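Local coordinates for protein alginate lyase (Bacteroides ovatus, PDB 3NNB) that probably cleaves the polysaccharide alginate by beta-elimination, as a single-chain lyase with a largely helical fold, at residues A[213-218]-A[224-229]; A[197-202]-A[231-236]; A[164-169]-A[220-225]; A[288-293]-A[351-356]. One frame throughout, in Å; residues are numbered along the deposited sequence.

Contact 1 of 4, residues A[213-218]-A[224-229]; sequences AEEQRA and LAYDVQ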
loop_
_atom_site.group_PDB
_atom_site.type_symbol
_atom_site.label_atom_id
_atom_site.label_comp_id
_atom_site.label_asym_id
_atom_site.label_seq_id
_atom_site.Cartn_x
_atom_site.Cartn_y
_atom_site.Cartn_z
ATOM N N ALA A 213 3.137 7.979 -16.509
ATOM C CA ALA A 213 3.467 7.051 -17.557
ATOM C C ALA A 213 4.783 6.349 -17.291
ATOM O O ALA A 213 4.930 5.163 -17.632
ATOM C CB ALA A 213 3.525 7.784 -18.950
ATOM N N GLU A 214 5.747 7.072 -16.691
ATOM C CA GLU A 214 7.036 6.493 -16.294
ATOM C C GLU A 214 6.800 5.314 -15.333
ATOM O O GLU A 214 7.454 4.261 -15.434
ATOM C CB GLU A 214 7.984 7.537 -15.633
ATOM C CG GLU A 214 8.212 8.883 -16.391
ATOM C CD GLU A 214 8.995 9.922 -15.558
ATOM O OE1 GLU A 214 9.602 9.475 -14.567
ATOM O OE2 GLU A 214 8.998 11.162 -15.870
ATOM N N GLU A 215 5.881 5.485 -14.384
ATOM C CA GLU A 215 5.565 4.412 -13.432
ATOM C C GLU A 215 4.864 3.246 -14.116
ATOM O O GLU A 215 5.122 2.075 -13.841
ATOM C CB GLU A 215 4.691 4.942 -12.286
ATOM C CG GLU A 215 4.570 3.943 -11.113
ATOM C CD GLU A 215 5.780 3.919 -10.170
ATOM O OE1 GLU A 215 6.928 4.113 -10.656
ATOM O OE2 GLU A 215 5.556 3.646 -8.953
ATOM N N GLN A 216 3.939 3.577 -15.016
ATOM C CA GLN A 216 3.189 2.554 -15.731
ATOM C C GLN A 216 4.140 1.625 -16.499
ATOM O O GLN A 216 3.905 0.430 -16.560
ATOM C CB GLN A 216 2.155 3.178 -16.672
ATOM C CG GLN A 216 1.177 2.161 -17.290
ATOM C CD GLN A 216 1.718 1.423 -18.522
ATOM O OE1 GLN A 216 2.545 1.950 -19.275
ATOM N NE2 GLN A 216 1.264 0.157 -18.706
ATOM N N ARG A 217 5.212 2.190 -17.073
ATOM C CA ARG A 217 6.193 1.467 -17.890
ATOM C C ARG A 217 7.223 0.723 -17.087
ATOM O O ARG A 217 8.045 0.001 -17.664
ATOM C CB ARG A 217 6.994 2.446 -18.770
ATOM C CG ARG A 217 6.212 3.186 -19.833
ATOM C CD ARG A 217 7.199 3.870 -20.811
ATOM N NE ARG A 217 8.055 4.900 -20.193
ATOM C CZ ARG A 217 7.733 6.199 -20.109
ATOM N NH1 ARG A 217 6.569 6.631 -20.584
ATOM N NH2 ARG A 217 8.571 7.071 -19.544
ATOM N N ALA A 218 7.265 0.974 -15.769
ATOM C CA ALA A 218 8.279 0.369 -14.918
ATOM C C ALA A 218 8.213 -1.156 -14.958
ATOM O O ALA A 218 7.148 -1.749 -15.004
ATOM C CB ALA A 218 8.180 0.900 -13.452
ATOM N N LEU A 224 4.037 -3.022 -11.309
ATOM C CA LEU A 224 3.004 -3.907 -10.789
ATOM C C LEU A 224 2.069 -3.166 -9.831
ATOM O O LEU A 224 0.827 -3.242 -9.937
ATOM C CB LEU A 224 3.668 -5.133 -10.155
ATOM C CG LEU A 224 2.760 -6.306 -9.756
ATOM C CD1 LEU A 224 3.511 -7.639 -9.831
ATOM C CD2 LEU A 224 2.166 -6.104 -8.356
ATOM N N ALA A 225 2.672 -2.362 -8.946
ATOM C CA ALA A 225 1.914 -1.557 -8.013
ATOM C C ALA A 225 1.066 -0.488 -8.712
ATOM O O ALA A 225 -0.046 -0.184 -8.260
ATOM C CB ALA A 225 2.846 -0.940 -6.916
ATOM N N TYR A 226 1.553 0.069 -9.805
ATOM C CA TYR A 226 0.767 1.071 -10.566
ATOM C C TYR A 226 -0.556 0.475 -10.962
ATOM O O TYR A 226 -1.591 1.096 -10.802
ATOM C CB TYR A 226 1.541 1.536 -11.782
ATOM C CG TYR A 226 0.744 2.462 -12.688
ATOM C CD1 TYR A 226 -0.110 1.942 -13.641
ATOM C CD2 TYR A 226 0.829 3.855 -12.555
ATOM C CE1 TYR A 226 -0.842 2.760 -14.493
ATOM C CE2 TYR A 226 0.092 4.708 -13.410
ATOM C CZ TYR A 226 -0.731 4.157 -14.372
ATOM O OH TYR A 226 -1.503 4.918 -15.271
ATOM N N ASP A 227 -0.512 -0.744 -11.484
ATOM C CA ASP A 227 -1.752 -1.388 -11.951
ATOM C C ASP A 227 -2.732 -1.614 -10.800
ATOM O O ASP A 227 -3.932 -1.437 -10.947
ATOM C CB ASP A 227 -1.471 -2.712 -12.640
ATOM C CG ASP A 227 -0.935 -2.553 -14.044
ATOM O OD1 ASP A 227 -0.714 -1.423 -14.519
ATOM O OD2 ASP A 227 -0.718 -3.602 -14.701
ATOM N N VAL A 228 -2.224 -2.084 -9.652
ATOM C CA VAL A 228 -3.097 -2.270 -8.484
ATOM C C VAL A 228 -3.794 -0.972 -8.075
ATOM O O VAL A 228 -5.002 -0.948 -7.825
ATOM C CB VAL A 228 -2.351 -2.892 -7.254
ATOM C CG1 VAL A 228 -3.323 -3.178 -6.123
ATOM C CG2 VAL A 228 -1.639 -4.181 -7.666
ATOM N N GLN A 229 -3.022 0.105 -8.026
ATOM C CA GLN A 229 -3.572 1.383 -7.602
ATOM C C GLN A 229 -4.575 1.858 -8.648
ATOM O O GLN A 229 -5.669 2.268 -8.303
ATOM C CB GLN A 229 -2.442 2.424 -7.491
ATOM C CG GLN A 229 -1.412 2.159 -6.413
ATOM C CD GLN A 229 -0.605 3.416 -6.099
ATOM O OE1 GLN A 229 -1.144 4.372 -5.522
ATOM N NE2 GLN A 229 0.704 3.410 -6.438
HETATM O O HOH W 1 3.122 2.484 -8.167
HETATM O O HOH W 2 -1.157 -0.656 -17.055
#
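The aromatic ring of Y226 lies beneath the aliphatic stem of Q216. Q216 CB sits over one face, 3.8 Å from the centroid of the Y226 ring and 15° off its normal, which makes it a CH-pi contact placed somewhat toward the rim. Farther along the stem, Q216 CG drops to 3.5 Å from Y226 CE1, and the terminal amide then turns off from the ring with its plane steeply inclined to it. The Y226 side chain heads for helix 210-216 because CG is trans to the backbone N (chi1 174°). Its hydroxyl passes beyond this contact and is hydrogen-bonded to the carbonyl O of M206.

E215 takes the other end of the tyrosine. Its CG packs 3.9 Å from Y226 CB, the two chains running antiparallel alongside each other. The E215 chain bends at chi2 (79°), turning the carboxylate toward H222, where OE2 is hydrogen-bonded to ND1. E215 OE2 also accepts from a water at 2.8 Å. E215 is thus bonded to H222 and reaches Q229 NE2 through a weak water bridge. A second water links D227 OD1, 2.7 Å from it, to the amide of Q216; since Q216 has an alternate conformer, this bridge may not be permanent. R254 pairs with D227 OD2 and also donates to the carbonyl O of Q216.

Helices 210-216 and 221-236 are consecutive, joined by a short connection and packed through one tyrosine, consistent with the helical-hairpin (alpha/alpha toroid) architecture of the six-hairpin clan.

Contact 2 of 4, residues A[197-202]-A[231-236]; sequences EWFTQL and TAYALY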
loop_
_atom_site.group_PDB
_atom_site.type_symbol
_atom_site.label_atom_id
_atom_site.label_comp_id
_atom_site.label_asym_id
_atom_site.label_seq_id
_atom_site.Cartn_x
_atom_site.Cartn_y
_atom_site.Cartn_z
ATOM N N GLU A 197 -14.520 12.548 -6.292
ATOM C CA GLU A 197 -14.075 13.555 -7.275
ATOM C C GLU A 197 -12.549 13.709 -7.255
ATOM O O GLU A 197 -11.923 13.796 -8.295
ATOM C CB GLU A 197 -14.769 14.905 -7.058
ATOM C CG GLU A 197 -16.227 14.908 -7.566
ATOM C CD GLU A 197 -16.970 16.222 -7.359
ATOM O OE1 GLU A 197 -16.408 17.148 -6.757
ATOM O OE2 GLU A 197 -18.127 16.315 -7.814
ATOM N N TRP A 198 -11.951 13.708 -6.060
ATOM C CA TRP A 198 -10.480 13.759 -5.956
ATOM C C TRP A 198 -9.836 12.554 -6.646
ATOM O O TRP A 198 -8.931 12.715 -7.478
ATOM C CB TRP A 198 -10.042 13.842 -4.492
ATOM C CG TRP A 198 -8.598 14.210 -4.320
ATOM C CD1 TRP A 198 -8.110 15.468 -4.062
ATOM C CD2 TRP A 198 -7.465 13.338 -4.316
ATOM N NE1 TRP A 198 -6.767 15.436 -3.949
ATOM C CE2 TRP A 198 -6.331 14.147 -4.088
ATOM C CE3 TRP A 198 -7.295 11.967 -4.459
ATOM C CZ2 TRP A 198 -5.058 13.638 -4.030
ATOM C CZ3 TRP A 198 -6.025 11.462 -4.399
ATOM C CH2 TRP A 198 -4.919 12.301 -4.181
ATOM N N PHE A 199 -10.325 11.342 -6.347
ATOM C CA PHE A 199 -9.757 10.137 -6.934
ATOM C C PHE A 199 -10.053 10.096 -8.443
ATOM O O PHE A 199 -9.286 9.535 -9.185
ATOM C CB PHE A 199 -10.243 8.870 -6.208
ATOM C CG PHE A 199 -9.408 8.541 -5.003
ATOM C CD1 PHE A 199 -8.179 7.883 -5.156
ATOM C CD2 PHE A 199 -9.780 8.987 -3.713
ATOM C CE1 PHE A 199 -7.380 7.631 -4.079
ATOM C CE2 PHE A 199 -8.955 8.730 -2.642
ATOM C CZ PHE A 199 -7.749 8.050 -2.825
ATOM N N THR A 200 -11.165 10.670 -8.894
ATOM C CA THR A 200 -11.485 10.700 -10.347
ATOM C C THR A 200 -10.419 11.530 -11.052
ATOM O O THR A 200 -9.907 11.123 -12.089
ATOM C CB THR A 200 -12.879 11.285 -10.608
ATOM O OG1 THR A 200 -13.901 10.412 -10.073
ATOM C CG2 THR A 200 -13.097 11.518 -12.081
ATOM N N GLN A 201 -10.073 12.687 -10.467
ATOM C CA GLN A 201 -9.035 13.538 -10.994
ATOM C C GLN A 201 -7.668 12.903 -10.958
ATOM O O GLN A 201 -6.893 12.986 -11.901
ATOM C CB GLN A 201 -9.020 14.870 -10.307
ATOM C CG GLN A 201 -10.200 15.724 -10.672
ATOM C CD GLN A 201 -10.134 17.064 -9.941
ATOM O OE1 GLN A 201 -10.519 17.164 -8.799
ATOM N NE2 GLN A 201 -9.621 18.070 -10.601
ATOM N N LEU A 202 -7.355 12.223 -9.873
ATOM C CA LEU A 202 -6.105 11.468 -9.821
ATOM C C LEU A 202 -5.998 10.425 -10.930
ATOM O O LEU A 202 -4.965 10.317 -11.572
ATOM C CB LEU A 202 -5.955 10.795 -8.453
ATOM C CG LEU A 202 -4.674 9.977 -8.277
ATOM C CD1 LEU A 202 -3.388 10.864 -8.332
ATOM C CD2 LEU A 202 -4.699 9.100 -7.041
ATOM N N THR A 231 -6.400 0.148 -10.599
ATOM C CA THR A 231 -7.579 -0.731 -10.502
ATOM C C THR A 231 -8.438 -0.322 -9.308
ATOM O O THR A 231 -9.649 -0.137 -9.433
ATOM C CB THR A 231 -7.172 -2.174 -10.435
ATOM O OG1 THR A 231 -6.440 -2.514 -11.618
ATOM C CG2 THR A 231 -8.418 -3.103 -10.357
ATOM N N ALA A 232 -7.804 -0.176 -8.140
ATOM C CA ALA A 232 -8.538 0.191 -6.943
ATOM C C ALA A 232 -9.203 1.575 -7.089
ATOM O O ALA A 232 -10.357 1.758 -6.658
ATOM C CB ALA A 232 -7.588 0.225 -5.743
ATOM N N TYR A 233 -8.483 2.554 -7.650
ATOM C CA TYR A 233 -9.026 3.929 -7.742
ATOM C C TYR A 233 -10.127 3.966 -8.802
ATOM O O TYR A 233 -11.135 4.653 -8.620
ATOM C CB TYR A 233 -7.946 4.968 -8.008
ATOM C CG TYR A 233 -6.809 4.887 -7.009
ATOM C CD1 TYR A 233 -6.980 4.319 -5.782
ATOM C CD2 TYR A 233 -5.524 5.342 -7.335
ATOM C CE1 TYR A 233 -5.893 4.192 -4.878
ATOM C CE2 TYR A 233 -4.493 5.269 -6.463
ATOM C CZ TYR A 233 -4.651 4.661 -5.236
ATOM O OH TYR A 233 -3.572 4.490 -4.387
ATOM N N ALA A 234 -9.959 3.178 -9.864
ATOM C CA ALA A 234 -11.011 3.054 -10.882
ATOM C C ALA A 234 -12.295 2.523 -10.243
ATOM O O ALA A 234 -13.383 3.061 -10.483
ATOM C CB ALA A 234 -10.533 2.127 -12.059
ATOM N N LEU A 235 -12.188 1.482 -9.407
ATOM C CA LEU A 235 -13.382 0.884 -8.791
ATOM C C LEU A 235 -14.023 1.885 -7.845
ATOM O O LEU A 235 -15.253 2.027 -7.852
ATOM C CB LEU A 235 -13.069 -0.410 -8.030
ATOM C CG LEU A 235 -12.779 -1.587 -8.951
ATOM C CD1 LEU A 235 -12.176 -2.764 -8.166
ATOM C CD2 LEU A 235 -14.105 -2.034 -9.625
ATOM N N TYR A 236 -13.218 2.605 -7.060
ATOM C CA TYR A 236 -13.783 3.551 -6.090
ATOM C C TYR A 236 -14.586 4.679 -6.779
ATOM O O TYR A 236 -15.580 5.155 -6.241
ATOM C CB TYR A 236 -12.691 4.167 -5.213
ATOM C CG TYR A 236 -13.213 5.059 -4.123
ATOM C CD1 TYR A 236 -14.097 4.565 -3.152
ATOM C CD2 TYR A 236 -12.839 6.389 -4.049
ATOM C CE1 TYR A 236 -14.602 5.394 -2.133
ATOM C CE2 TYR A 236 -13.385 7.225 -3.071
ATOM C CZ TYR A 236 -14.233 6.714 -2.108
ATOM O OH TYR A 236 -14.744 7.512 -1.063
#
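Three aromatic side chains, F199, Y233 and Y236, form a cluster between helices 189-208 and 221-236, part of the helical core expected of the six-hairpin clan. The helix segments run roughly antiparallel, at 135° between their directions, and their axes come within 9.2 Å.

The ring-to-ring contacts carry most of the interface. F199 sends CE1 over one face of Y233, 3.7 Å from Y233 CD1, with the two planes set obliquely. Y236 meets F199 differently: its edge is turned toward the F199 face in an offset edge-to-face pair, planes at 86° and centroids 5.8 Å apart. W198, from the same helix as F199, places CE3 over the centre of the F199 ring. F199 thus has W198 over one face and the offset edge of Y236 on the opposite side.

The aliphatic share is smaller. One methyl of L202, CD2, lies 3.9 Å from Y233 CD2 and equally near the neighbouring CE2, approaching the ring obliquely. Helix 171-180 closes around the tyrosines, with F171 and I175 against Y233, and I175 and M178 against Y236.

A hydroxyl supplies a polar tie: Y233 OH is hydrogen-bonded to Q229 OE1, one turn earlier on the same helix. With an alanine here in place of Y233, a gap would probably open beside F199 CE1 and L202 CD2, and Q229 OE1 would lose its hydroxyl partner.

The Y233 chi1 of -53° swings the ring back toward the preceding turn of its own helix, where OH meets Q229, while its face meets F199; Y233 CG is 3.8 Å from F199 CD1.

Contact 3 of 4, residues A[164-169]-A[220-225]; sequences GMIDIY and NNHGLA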
loop_
_atom_site.group_PDB
_atom_site.type_symbol
_atom_site.label_atom_id
_atom_site.label_comp_id
_atom_site.label_asym_id
_atom_site.label_seq_id
_atom_site.Cartn_x
_atom_site.Cartn_y
_atom_site.Cartn_z
ATOM N N GLY A 164 7.451 8.226 -7.615
ATOM C CA GLY A 164 6.595 8.880 -6.607
ATOM C C GLY A 164 5.213 8.297 -6.434
ATOM O O GLY A 164 4.595 8.460 -5.359
HETATM N N MSE A 165 4.726 7.601 -7.455
HETATM C CA MSE A 165 3.412 6.936 -7.372
HETATM C C MSE A 165 3.348 5.969 -6.197
HETATM O O MSE A 165 2.288 5.788 -5.597
HETATM C CB MSE A 165 3.073 6.199 -8.672
HETATM C CG MSE A 165 2.464 7.072 -9.759
HETATM SE SE MSE A 165 0.725 7.773 -9.295
HETATM C CE MSE A 165 -0.114 6.132 -8.740
ATOM N N ILE A 166 4.460 5.321 -5.863
ATOM C CA ILE A 166 4.446 4.352 -4.766
ATOM C C ILE A 166 4.068 5.029 -3.441
ATOM O O ILE A 166 3.580 4.363 -2.530
ATOM C CB ILE A 166 5.792 3.542 -4.681
ATOM C CG1 ILE A 166 5.590 2.163 -4.034
ATOM C CG2 ILE A 166 6.897 4.328 -3.901
ATOM C CD1 ILE A 166 4.791 1.178 -4.863
ATOM N N ASP A 167 4.341 6.330 -3.313
ATOM C CA ASP A 167 4.085 7.056 -2.057
ATOM C C ASP A 167 2.638 6.915 -1.587
ATOM O O ASP A 167 2.369 6.963 -0.385
ATOM C CB ASP A 167 4.382 8.551 -2.191
ATOM C CG ASP A 167 5.874 8.879 -2.346
ATOM O OD1 ASP A 167 6.683 7.961 -2.580
ATOM O OD2 ASP A 167 6.218 10.084 -2.281
ATOM N N ILE A 168 1.689 6.801 -2.533
ATOM C CA ILE A 168 0.273 6.786 -2.194
ATOM C C ILE A 168 -0.334 5.413 -2.229
ATOM O O ILE A 168 -1.540 5.264 -2.215
ATOM C CB ILE A 168 -0.555 7.753 -3.095
ATOM C CG1 ILE A 168 -0.421 7.460 -4.596
ATOM C CG2 ILE A 168 -0.201 9.202 -2.743
ATOM C CD1 ILE A 168 -1.642 8.005 -5.438
ATOM N N TYR A 169 0.505 4.367 -2.300
ATOM C CA TYR A 169 -0.020 3.003 -2.417
ATOM C C TYR A 169 -1.030 2.671 -1.278
ATOM O O TYR A 169 -2.007 1.958 -1.519
ATOM C CB TYR A 169 1.090 1.971 -2.431
ATOM C CG TYR A 169 0.572 0.576 -2.757
ATOM C CD1 TYR A 169 0.458 0.169 -4.077
ATOM C CD2 TYR A 169 0.145 -0.297 -1.756
ATOM C CE1 TYR A 169 -0.049 -1.073 -4.398
ATOM C CE2 TYR A 169 -0.359 -1.547 -2.068
ATOM C CZ TYR A 169 -0.453 -1.921 -3.404
ATOM O OH TYR A 169 -0.986 -3.179 -3.710
ATOM N N ASN A 220 9.559 -3.345 -12.730
ATOM C CA ASN A 220 9.681 -3.993 -11.414
ATOM C C ASN A 220 8.445 -3.727 -10.561
ATOM O O ASN A 220 7.369 -3.432 -11.059
ATOM C CB ASN A 220 10.988 -3.567 -10.710
ATOM C CG ASN A 220 10.960 -2.144 -10.232
ATOM O OD1 ASN A 220 10.085 -1.357 -10.653
ATOM N ND2 ASN A 220 11.881 -1.786 -9.327
ATOM N N ASN A 221 8.603 -3.834 -9.259
ATOM C CA ASN A 221 7.494 -3.627 -8.332
ATOM C C ASN A 221 6.705 -2.327 -8.564
ATOM O O ASN A 221 5.512 -2.266 -8.261
ATOM C CB ASN A 221 7.968 -3.759 -6.875
ATOM C CG ASN A 221 8.803 -2.581 -6.405
ATOM O OD1 ASN A 221 8.245 -1.506 -6.141
ATOM N ND2 ASN A 221 10.139 -2.760 -6.276
ATOM N N HIS A 222 7.369 -1.290 -9.074
ATOM C CA HIS A 222 6.668 -0.036 -9.297
ATOM C C HIS A 222 5.578 -0.189 -10.310
ATOM O O HIS A 222 4.495 0.336 -10.121
ATOM C CB HIS A 222 7.619 1.078 -9.735
ATOM C CG HIS A 222 8.335 1.743 -8.615
ATOM N ND1 HIS A 222 7.779 2.767 -7.884
ATOM C CD2 HIS A 222 9.570 1.542 -8.108
ATOM C CE1 HIS A 222 8.659 3.196 -6.997
ATOM N NE2 HIS A 222 9.741 2.444 -7.081
ATOM N N GLY A 223 5.853 -0.878 -11.405
ATOM C CA GLY A 223 4.872 -1.023 -12.441
ATOM C C GLY A 223 3.730 -1.954 -12.041
ATOM O O GLY A 223 2.568 -1.710 -12.383
ATOM N N LEU A 224 4.037 -3.022 -11.309
ATOM C CA LEU A 224 3.004 -3.907 -10.789
ATOM C C LEU A 224 2.069 -3.166 -9.831
ATOM O O LEU A 224 0.827 -3.242 -9.937
ATOM C CB LEU A 224 3.668 -5.133 -10.155
ATOM C CG LEU A 224 2.760 -6.306 -9.756
ATOM C CD1 LEU A 224 3.511 -7.639 -9.831
ATOM C CD2 LEU A 224 2.166 -6.104 -8.356
ATOM N N ALA A 225 2.672 -2.362 -8.946
ATOM C CA ALA A 225 1.914 -1.557 -8.013
ATOM C C ALA A 225 1.066 -0.488 -8.712
ATOM O O ALA A 225 -0.046 -0.184 -8.260
ATOM C CB ALA A 225 2.846 -0.940 -6.916
#
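A loop, residues 164-169, packs here on the first turns of helix 221-236, in a helical architecture consistent with the alpha/alpha toroid of the six-hairpin clan and beside a pocket that holds a citrate, probably from the crystallisation liquor. I166 is the central side chain and touches the helix at two places with two different branches.

Toward H222 it presents its branch point. I166 CB and CG2 each lie 3.7 Å from H222 CE1, and the isoleucine and the histidine run nearly perpendicular. CE1, with ND1 close beside it, faces the isoleucine; ND1 is held by E215 and NE2 is hydrogen-bonded to the citrate. In this crystal, bonds at both nitrogens should fix the rotation of the ring, with I166 helping to pin it.

Toward A225 the isoleucine reaches with its long branch. CG1 extends trans to the backbone N (chi1 -154°), and the chain then bends, bringing I166 CD1 to 3.5 Å from A225 CB. Y169, three residues on, meets the same methyl: its CE1 is 3.8 Å from A225 CB in an oblique approach, while the carbonyl O of A225 lies in the plane of the ring at its edge. Both loop side chains thus converge on A225 CB. The hydroxyl of Y169 goes on to D287, and its ring also meets that of H284, tying the loop to helix 274-293.

The helix begins at N220, its N-cap, which also donates to the citrate through ND2. N220 OD1 accepts from H222 N at 3.1 Å, with an N-H...O angle of 155° and the donor standing well above the carbonyl plane.

Contact 4 of 4, residues A[288-293]-A[351-356]; sequences MCSIAS and SFFDPK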
loop_
_atom_site.group_PDB
_atom_site.type_symbol
_atom_site.label_atom_id
_atom_site.label_comp_id
_atom_site.label_asym_id
_atom_site.label_seq_id
_atom_site.Cartn_x
_atom_site.Cartn_y
_atom_site.Cartn_z
HETATM N N MSE A 288 -3.884 -7.429 -5.658
HETATM C CA MSE A 288 -4.556 -7.526 -6.935
HETATM C C MSE A 288 -5.458 -8.752 -6.956
HETATM O O MSE A 288 -6.573 -8.688 -7.490
HETATM C CB MSE A 288 -3.552 -7.596 -8.084
HETATM C CG MSE A 288 -4.183 -7.500 -9.468
HETATM SE SE MSE A 288 -5.360 -5.965 -9.692
HETATM C CE MSE A 288 -4.565 -5.297 -11.264
ATOM N N CYS A 289 -4.988 -9.879 -6.425
ATOM C CA CYS A 289 -5.833 -11.093 -6.398
ATOM C C CYS A 289 -7.114 -10.812 -5.618
ATOM O O CYS A 289 -8.197 -11.246 -6.026
ATOM C CB CYS A 289 -5.091 -12.248 -5.718
ATOM S SG CYS A 289 -3.702 -12.902 -6.679
ATOM N N SER A 290 -6.986 -10.091 -4.489
ATOM C CA SER A 290 -8.142 -9.760 -3.648
ATOM C C SER A 290 -9.125 -8.866 -4.401
ATOM O O SER A 290 -10.321 -9.182 -4.499
ATOM C CB SER A 290 -7.688 -9.100 -2.338
ATOM O OG SER A 290 -6.862 -10.003 -1.613
ATOM N N ILE A 291 -8.622 -7.770 -4.993
ATOM C CA ILE A 291 -9.483 -6.889 -5.789
ATOM C C ILE A 291 -10.166 -7.649 -6.917
ATOM O O ILE A 291 -11.394 -7.572 -7.080
ATOM C CB ILE A 291 -8.698 -5.735 -6.393
ATOM C CG1 ILE A 291 -8.137 -4.877 -5.267
ATOM C CG2 ILE A 291 -9.595 -4.866 -7.308
ATOM C CD1 ILE A 291 -7.062 -3.868 -5.772
ATOM N N ALA A 292 -9.376 -8.427 -7.661
ATOM C CA ALA A 292 -9.872 -9.190 -8.801
ATOM C C ALA A 292 -10.952 -10.186 -8.403
ATOM O O ALA A 292 -11.927 -10.398 -9.148
ATOM C CB ALA A 292 -8.691 -9.876 -9.488
ATOM N N SER A 293 -10.812 -10.805 -7.250
ATOM C CA SER A 293 -11.780 -11.827 -6.812
ATOM C C SER A 293 -13.163 -11.213 -6.651
ATOM O O SER A 293 -14.207 -11.873 -6.811
ATOM C CB SER A 293 -11.355 -12.474 -5.485
ATOM O OG SER A 293 -11.488 -11.570 -4.402
ATOM N N SER A 351 -3.132 -18.506 1.503
ATOM C CA SER A 351 -3.967 -19.633 1.912
ATOM C C SER A 351 -5.441 -19.373 1.634
ATOM O O SER A 351 -6.214 -20.310 1.519
ATOM C CB SER A 351 -3.728 -19.978 3.385
ATOM O OG SER A 351 -4.486 -19.146 4.267
ATOM N N PHE A 352 -5.853 -18.112 1.506
ATOM C CA PHE A 352 -7.235 -17.784 1.159
ATOM C C PHE A 352 -7.550 -18.237 -0.274
ATOM O O PHE A 352 -8.702 -18.556 -0.576
ATOM C CB PHE A 352 -7.536 -16.295 1.224
ATOM C CG PHE A 352 -7.331 -15.654 2.570
ATOM C CD1 PHE A 352 -7.054 -16.375 3.722
ATOM C CD2 PHE A 352 -7.478 -14.274 2.676
ATOM C CE1 PHE A 352 -6.910 -15.723 4.941
ATOM C CE2 PHE A 352 -7.313 -13.622 3.919
ATOM C CZ PHE A 352 -7.035 -14.368 5.039
ATOM N N PHE A 353 -6.540 -18.219 -1.141
ATOM C CA PHE A 353 -6.708 -18.539 -2.570
ATOM C C PHE A 353 -6.384 -19.997 -2.873
ATOM O O PHE A 353 -6.912 -20.541 -3.865
ATOM C CB PHE A 353 -5.804 -17.631 -3.420
ATOM C CG PHE A 353 -6.160 -16.185 -3.321
ATOM C CD1 PHE A 353 -7.194 -15.649 -4.069
ATOM C CD2 PHE A 353 -5.522 -15.352 -2.391
ATOM C CE1 PHE A 353 -7.581 -14.319 -3.923
ATOM C CE2 PHE A 353 -5.933 -14.019 -2.219
ATOM C CZ PHE A 353 -6.937 -13.496 -3.015
ATOM N N ASP A 354 -5.520 -20.608 -2.077
ATOM C CA ASP A 354 -5.116 -22.005 -2.305
ATOM C C ASP A 354 -5.065 -22.723 -0.960
ATOM O O ASP A 354 -4.006 -23.017 -0.457
ATOM C CB ASP A 354 -3.772 -22.068 -3.034
ATOM C CG ASP A 354 -3.417 -23.465 -3.540
ATOM O OD1 ASP A 354 -4.198 -24.416 -3.348
ATOM O OD2 ASP A 354 -2.317 -23.598 -4.127
ATOM N N PRO A 355 -6.228 -22.963 -0.350
ATOM C CA PRO A 355 -6.228 -23.587 0.976
ATOM C C PRO A 355 -5.603 -24.981 1.033
ATOM O O PRO A 355 -5.025 -25.347 2.035
ATOM C CB PRO A 355 -7.724 -23.637 1.351
ATOM C CG PRO A 355 -8.451 -23.437 0.088
ATOM C CD PRO A 355 -7.588 -22.691 -0.852
ATOM N N LYS A 356 -5.652 -25.733 -0.047
ATOM C CA LYS A 356 -5.099 -27.078 -0.014
ATOM C C LYS A 356 -3.568 -27.134 -0.033
ATOM O O LYS A 356 -3.002 -28.196 0.222
ATOM C CB LYS A 356 -5.689 -27.900 -1.154
ATOM C CG LYS A 356 -7.225 -27.918 -1.199
ATOM C CD LYS A 356 -7.875 -28.067 0.181
#
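The last turns of helix 274-293 receive a phenylalanine from the loop between helices 336-351 and 359-366. F353 lays the CZ end of its ring against the helix, its CZ 3.5 Å from C289 CB. C289 CB sits over one face, 3.9 Å from the centroid of the F353 ring and 28° off the normal, a CH-pi contact. C289 SG stands above the F353 ring at a longer 4.9 Å from its centroid, almost on the normal (8°).

S290 and S293 border the ring. S290 OG comes within 3.8 Å of F353 CZ, but its hydrogen bond goes to the carbonyl O of L286, so it meets the ring without bonding to it. S293 CB lies at the edge near the ring plane, and S293 OG turns back to donate to S290 O at 2.7 Å. Y300 adds a nearly parallel ring to F353.

Replacing F353 with a serine would probably leave C289 and Y300 without their aromatic partner and the loop only loosely seated on the helix.

This is a CH-pi contact with a more distant cysteine sulfur-aromatic component, seating a loop on the end of a helix.

Helix 221-236 is the shared element: contacts 1, 2 and 3 all use it, and I291 and M288 of contact 4 pack against it at V228 and T231. Contacts 1 and 2 are buried, contact 3 is partly so beside the citrate pocket, and contact 4 lies farthest out, its centre about 17 Å from the centre of the chain. Chemistry follows position. Contact 2 is almost wholly apolar and mainly aromatic, whereas contact 1 adds waters and charged groups to one ring. Contacts 1 and 3 adjoin directly, Q229 NE2 probably bonding to the carbonyl O of M165, and polar groups gather there. Contact 4 relies on one ring from a loop.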